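Local coordinates for Glyoxalase/bleomycin resistance protein/dioxygenase (Nostoc punctiforme PCC 73102, PDB 3KOL) that binds a metal ion, cobalt in this crystal, and may act as a dioxygenase or lactoylglutathione lyase, as in relatives of the vicinal oxygen chelate family, at residues S10-P14 / G15-K19; I123-G126 / P127-R130. One frame throughout, in Å; residues are numbered along the deposited sequence.

Contact 1 (S10-P14 / G15-K19)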
loop_
_atom_site.group_PDB
_atom_site.type_symbol
_atom_site.label_atom_id
_atom_site.label_comp_id
_atom_site.label_asym_id
_atom_site.label_seq_id
_atom_site.Cartn_x
_atom_site.Cartn_y
_atom_site.Cartn_z
ATOM N N SER A 10 16.107 9.008 19.181
ATOM C CA SER A 10 14.791 9.619 19.135
ATOM C C SER A 10 13.952 8.736 18.214
ATOM O O SER A 10 14.470 8.155 17.264
ATOM C CB SER A 10 14.872 11.038 18.562
ATOM O OG SER A 10 15.657 11.877 19.397
ATOM N N VAL A 11 12.667 8.613 18.515
ATOM C CA VAL A 11 11.770 7.810 17.688
ATOM C C VAL A 11 10.445 8.535 17.586
ATOM O O VAL A 11 10.144 9.396 18.406
ATOM C CB VAL A 11 11.517 6.405 18.292
ATOM C CG1 VAL A 11 12.827 5.648 18.406
ATOM C CG2 VAL A 11 10.838 6.521 19.655
ATOM N N LEU A 12 9.654 8.202 16.573
ATOM C CA LEU A 12 8.358 8.843 16.433
ATOM C C LEU A 12 7.392 8.227 17.435
ATOM O O LEU A 12 7.505 7.052 17.791
ATOM C CB LEU A 12 7.813 8.686 15.006
ATOM C CG LEU A 12 8.527 9.501 13.920
ATOM C CD1 LEU A 12 7.855 9.270 12.582
ATOM C CD2 LEU A 12 8.478 10.980 14.270
ATOM N N ALA A 13 6.454 9.041 17.901
ATOM C CA ALA A 13 5.464 8.587 18.861
ATOM C C ALA A 13 4.252 8.064 18.103
ATOM O O ALA A 13 4.029 8.423 16.947
ATOM C CB ALA A 13 5.058 9.742 19.761
ATOM N N PRO A 14 3.464 7.185 18.735
ATOM C CA PRO A 14 2.287 6.670 18.038
ATOM C C PRO A 14 1.362 7.836 17.715
ATOM O O PRO A 14 1.080 8.669 18.580
ATOM C CB PRO A 14 1.686 5.696 19.049
ATOM C CG PRO A 14 2.108 6.277 20.372
ATOM C CD PRO A 14 3.539 6.661 20.110
ATOM N N GLY A 15 0.911 7.909 16.470
ATOM C CA GLY A 15 0.040 8.999 16.081
ATOM C C GLY A 15 0.730 10.012 15.186
ATOM O O GLY A 15 0.062 10.714 14.427
ATOM N N ASN A 16 2.056 10.107 15.271
ATOM C CA ASN A 16 2.791 11.057 14.432
ATOM C C ASN A 16 2.523 10.745 12.962
ATOM O O ASN A 16 2.196 11.640 12.183
ATOM C CB ASN A 16 4.289 11.007 14.731
ATOM C CG ASN A 16 4.628 11.602 16.094
ATOM O OD1 ASN A 16 3.760 12.149 16.781
ATOM N ND2 ASN A 16 5.889 11.504 16.482
ATOM N N LEU A 17 2.682 9.485 12.574
ATOM C CA LEU A 17 2.358 9.095 11.208
ATOM C C LEU A 17 0.847 8.901 11.337
ATOM O O LEU A 17 0.370 7.848 11.770
ATOM C CB LEU A 17 3.074 7.798 10.835
ATOM C CG LEU A 17 4.606 7.914 10.792
ATOM C CD1 LEU A 17 5.186 6.686 10.111
ATOM C CD2 LEU A 17 5.024 9.177 10.022
ATOM N N ARG A 18 0.111 9.951 10.984
ATOM C CA ARG A 18 -1.346 10.008 11.111
ATOM C C ARG A 18 -2.201 9.167 10.172
ATOM O O ARG A 18 -3.327 8.803 10.519
ATOM C CB ARG A 18 -1.799 11.467 11.014
ATOM C CG ARG A 18 -1.206 12.183 9.823
ATOM C CD ARG A 18 -1.854 13.526 9.538
ATOM N NE ARG A 18 -1.771 14.462 10.647
ATOM C CZ ARG A 18 -1.808 15.783 10.504
ATOM N NH1 ARG A 18 -1.918 16.321 9.295
ATOM N NH2 ARG A 18 -1.755 16.569 11.571
ATOM N N LYS A 19 -1.687 8.875 8.985
ATOM C CA LYS A 19 -2.444 8.078 8.030
ATOM C C LYS A 19 -1.572 7.665 6.861
ATOM O O LYS A 19 -0.431 8.111 6.732
ATOM C CB LYS A 19 -3.628 8.887 7.494
ATOM C CG LYS A 19 -3.208 10.068 6.627
ATOM C CD LYS A 19 -4.400 10.895 6.161
ATOM C CE LYS A 19 -3.956 11.959 5.166
ATOM N NZ LYS A 19 -5.086 12.797 4.676
HETATM O O HOH W 1 3.945 7.286 14.394
#
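Ala13 and Asn16 close a type II beta turn, with Pro14 and Gly15 at its two corners. The single direct backbone hydrogen bond of the contact runs from Asn16 N to Ala13 O over 3.1 Å. It is nearly straight at the hydrogen (165°), yet the donor stands above the carbonyl plane. The same oxygen has a second partner: a water gives it a proton at 2.8 Å and takes one from Leu17 N at 3.1 Å, bridging the turn to the start of the strand. Gly15 has a positive phi (108°), as the third residue of a type II turn commonly does.

Side-chain packing adds to this. The side chain of Asn16 folds back, its CG lying 3.3 Å from Ala13 O, with chi1 (-71°) placing CG beside the residue's own backbone N. Leu12 reaches past that side chain, and its CD1 meets Leu17 CD2 at 3.8 Å, the two leucines crossing at about a right angle. Both are buried, whereas Ala13, Pro14 and Gly15 are exposed.

The turn leads from the N-terminal loop into strand 17-27, within its own chain an outer strand of a four-stranded sheet. Leu17 and Lys19 pair antiparallel with a strand of the second subunit, so the sheet continues across the dimer interface. Leu12 packs on Leu41 and Asn16 on Leu108, both of that second subunit.

Contact 2 (I123-G126 / P127-R130); sequences IAHG and PVTR
Ile123 and Pro127 meet on one side of a kinked strand, outermost in its sheet within the chain, the terminal methyl CD1 of the isoleucine lying 4.2 Å from Pro127 CD. Their side chains cross at about a right angle. With chi1 at -67° and an extended chi2, Ile123 carries CD1 forward to the proline ring. The peptide between Gly126 and Pro127 is cis, which draws their CA atoms to 2.9 Å. This is the tight part of the contact, and Gly126 enters the cis peptide with a positive phi (86°). Helix 109-118 borders this apolar side, with Ile116 touching Ile123, and Phe109 and Val113 touching Pro127.

The other part is looser. His125 stretches along the chain with CG anti to its own N (chi1 179°), bringing NE2 to 3.8 Å from Val128 CG1. That methyl approaches the imidazole obliquely and also lies 3.8 Å from Gly126 CA. His125 is exposed, and Arg130 NH2 stays 5.5 Å from its NE2, too far for a direct bond.

Ala124 and His125 both face Tyr137, forming a classic beta bulge in strand 123-129. Backbone hydrogen bonds pair His125 with Tyr137 and Val128 with Gly135, holding the strand to its hairpin partner 134-139. The contact itself is thus apolar and conformational: bulge, glycine and cis-proline shape the outer strand, while its polar links run to the neighbouring strand. The nearby arginine might slightly disfavour a charge on His125, though solvent would screen this.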
loop_
_atom_site.group_PDB
_atom_site.type_symbol
_atom_site.label_atom_id
_atom_site.label_comp_id
_atom_site.label_asym_id
_atom_site.label_seq_id
_atom_site.Cartn_x
_atom_site.Cartn_y
_atom_site.Cartn_z
ATOM N N ILE A 123 -9.175 -15.165 -10.752
ATOM C CA ILE A 123 -9.131 -15.087 -9.300
ATOM C C ILE A 123 -7.989 -15.947 -8.773
ATOM O O ILE A 123 -7.970 -17.163 -8.981
ATOM C CB ILE A 123 -10.469 -15.550 -8.686
ATOM C CG1 ILE A 123 -11.572 -14.553 -9.057
ATOM C CG2 ILE A 123 -10.341 -15.677 -7.173
ATOM C CD1 ILE A 123 -12.937 -14.903 -8.511
ATOM N N ALA A 124 -7.033 -15.302 -8.106
ATOM C CA ALA A 124 -5.872 -15.980 -7.540
ATOM C C ALA A 124 -6.267 -16.875 -6.375
ATOM O O ALA A 124 -5.760 -17.984 -6.232
ATOM C CB ALA A 124 -4.847 -14.959 -7.080
ATOM N N HIS A 125 -7.162 -16.381 -5.530
ATOM C CA HIS A 125 -7.628 -17.156 -4.387
ATOM C C HIS A 125 -9.015 -16.706 -3.958
ATOM O O HIS A 125 -9.355 -15.526 -4.052
ATOM C CB HIS A 125 -6.657 -17.025 -3.209
ATOM C CG HIS A 125 -7.086 -17.783 -1.991
ATOM N ND1 HIS A 125 -7.302 -19.146 -2.001
ATOM C CD2 HIS A 125 -7.358 -17.368 -0.730
ATOM C CE1 HIS A 125 -7.688 -19.537 -0.799
ATOM N NE2 HIS A 125 -7.731 -18.478 -0.009
ATOM N N GLY A 126 -9.812 -17.659 -3.486
ATOM C CA GLY A 126 -11.155 -17.343 -3.042
ATOM C C GLY A 126 -12.155 -17.365 -4.181
ATOM O O GLY A 126 -11.869 -17.909 -5.245
ATOM N N PRO A 127 -13.340 -16.769 -3.992
ATOM C CA PRO A 127 -13.748 -16.092 -2.758
ATOM C C PRO A 127 -13.863 -17.032 -1.563
ATOM O O PRO A 127 -14.124 -18.226 -1.720
ATOM C CB PRO A 127 -15.085 -15.461 -3.137
ATOM C CG PRO A 127 -15.617 -16.398 -4.172
ATOM C CD PRO A 127 -14.403 -16.691 -5.008
ATOM N N VAL A 128 -13.649 -16.486 -0.371
ATOM C CA VAL A 128 -13.741 -17.268 0.856
ATOM C C VAL A 128 -14.665 -16.563 1.837
ATOM O O VAL A 128 -14.711 -15.335 1.887
ATOM C CB VAL A 128 -12.361 -17.451 1.519
ATOM C CG1 VAL A 128 -11.468 -18.301 0.635
ATOM C CG2 VAL A 128 -11.719 -16.097 1.764
ATOM N N THR A 129 -15.411 -17.345 2.610
ATOM C CA THR A 129 -16.338 -16.791 3.587
ATOM C C THR A 129 -16.024 -17.341 4.974
ATOM O O THR A 129 -15.801 -18.540 5.138
ATOM C CB THR A 129 -17.801 -17.140 3.234
ATOM O OG1 THR A 129 -18.112 -16.644 1.928
ATOM C CG2 THR A 129 -18.753 -16.516 4.239
ATOM N N ARG A 130 -16.003 -16.454 5.964
ATOM C CA ARG A 130 -15.724 -16.836 7.345
ATOM C C ARG A 130 -16.508 -15.941 8.294
ATOM O O ARG A 130 -17.137 -14.969 7.869
ATOM C CB ARG A 130 -14.225 -16.719 7.638
ATOM C CG ARG A 130 -13.362 -17.572 6.726
ATOM C CD ARG A 130 -11.893 -17.503 7.094
ATOM N NE ARG A 130 -11.086 -18.242 6.130
ATOM C CZ ARG A 130 -9.769 -18.396 6.210
ATOM N NH1 ARG A 130 -9.094 -17.862 7.221
ATOM N NH2 ARG A 130 -9.126 -19.078 5.272
#

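Overall arrangement
Contact 1 precedes contact 2 along the chain, and the two do not touch: their centres are 35 Å apart and their nearest atoms about 26 Å. Each involves a strand that, within the chain, is outermost in a different four-stranded mixed sheet. Residues 10-19 lead into strand 17-27 of the first sheet, and residues 123-130 lie on strand 123-129 of the second. Both sheets have strand order 1-4-3-2, the repeated architecture of the vicinal oxygen chelate fold. The edge at contact 1 is extended by the second subunit, whereas contact 2 borders helix 109-118, with Arg130 touching Thr54 of the second subunit. Contact 1 thus lies at the dimer interface, and contact 2 on an outer strand largely within one subunit.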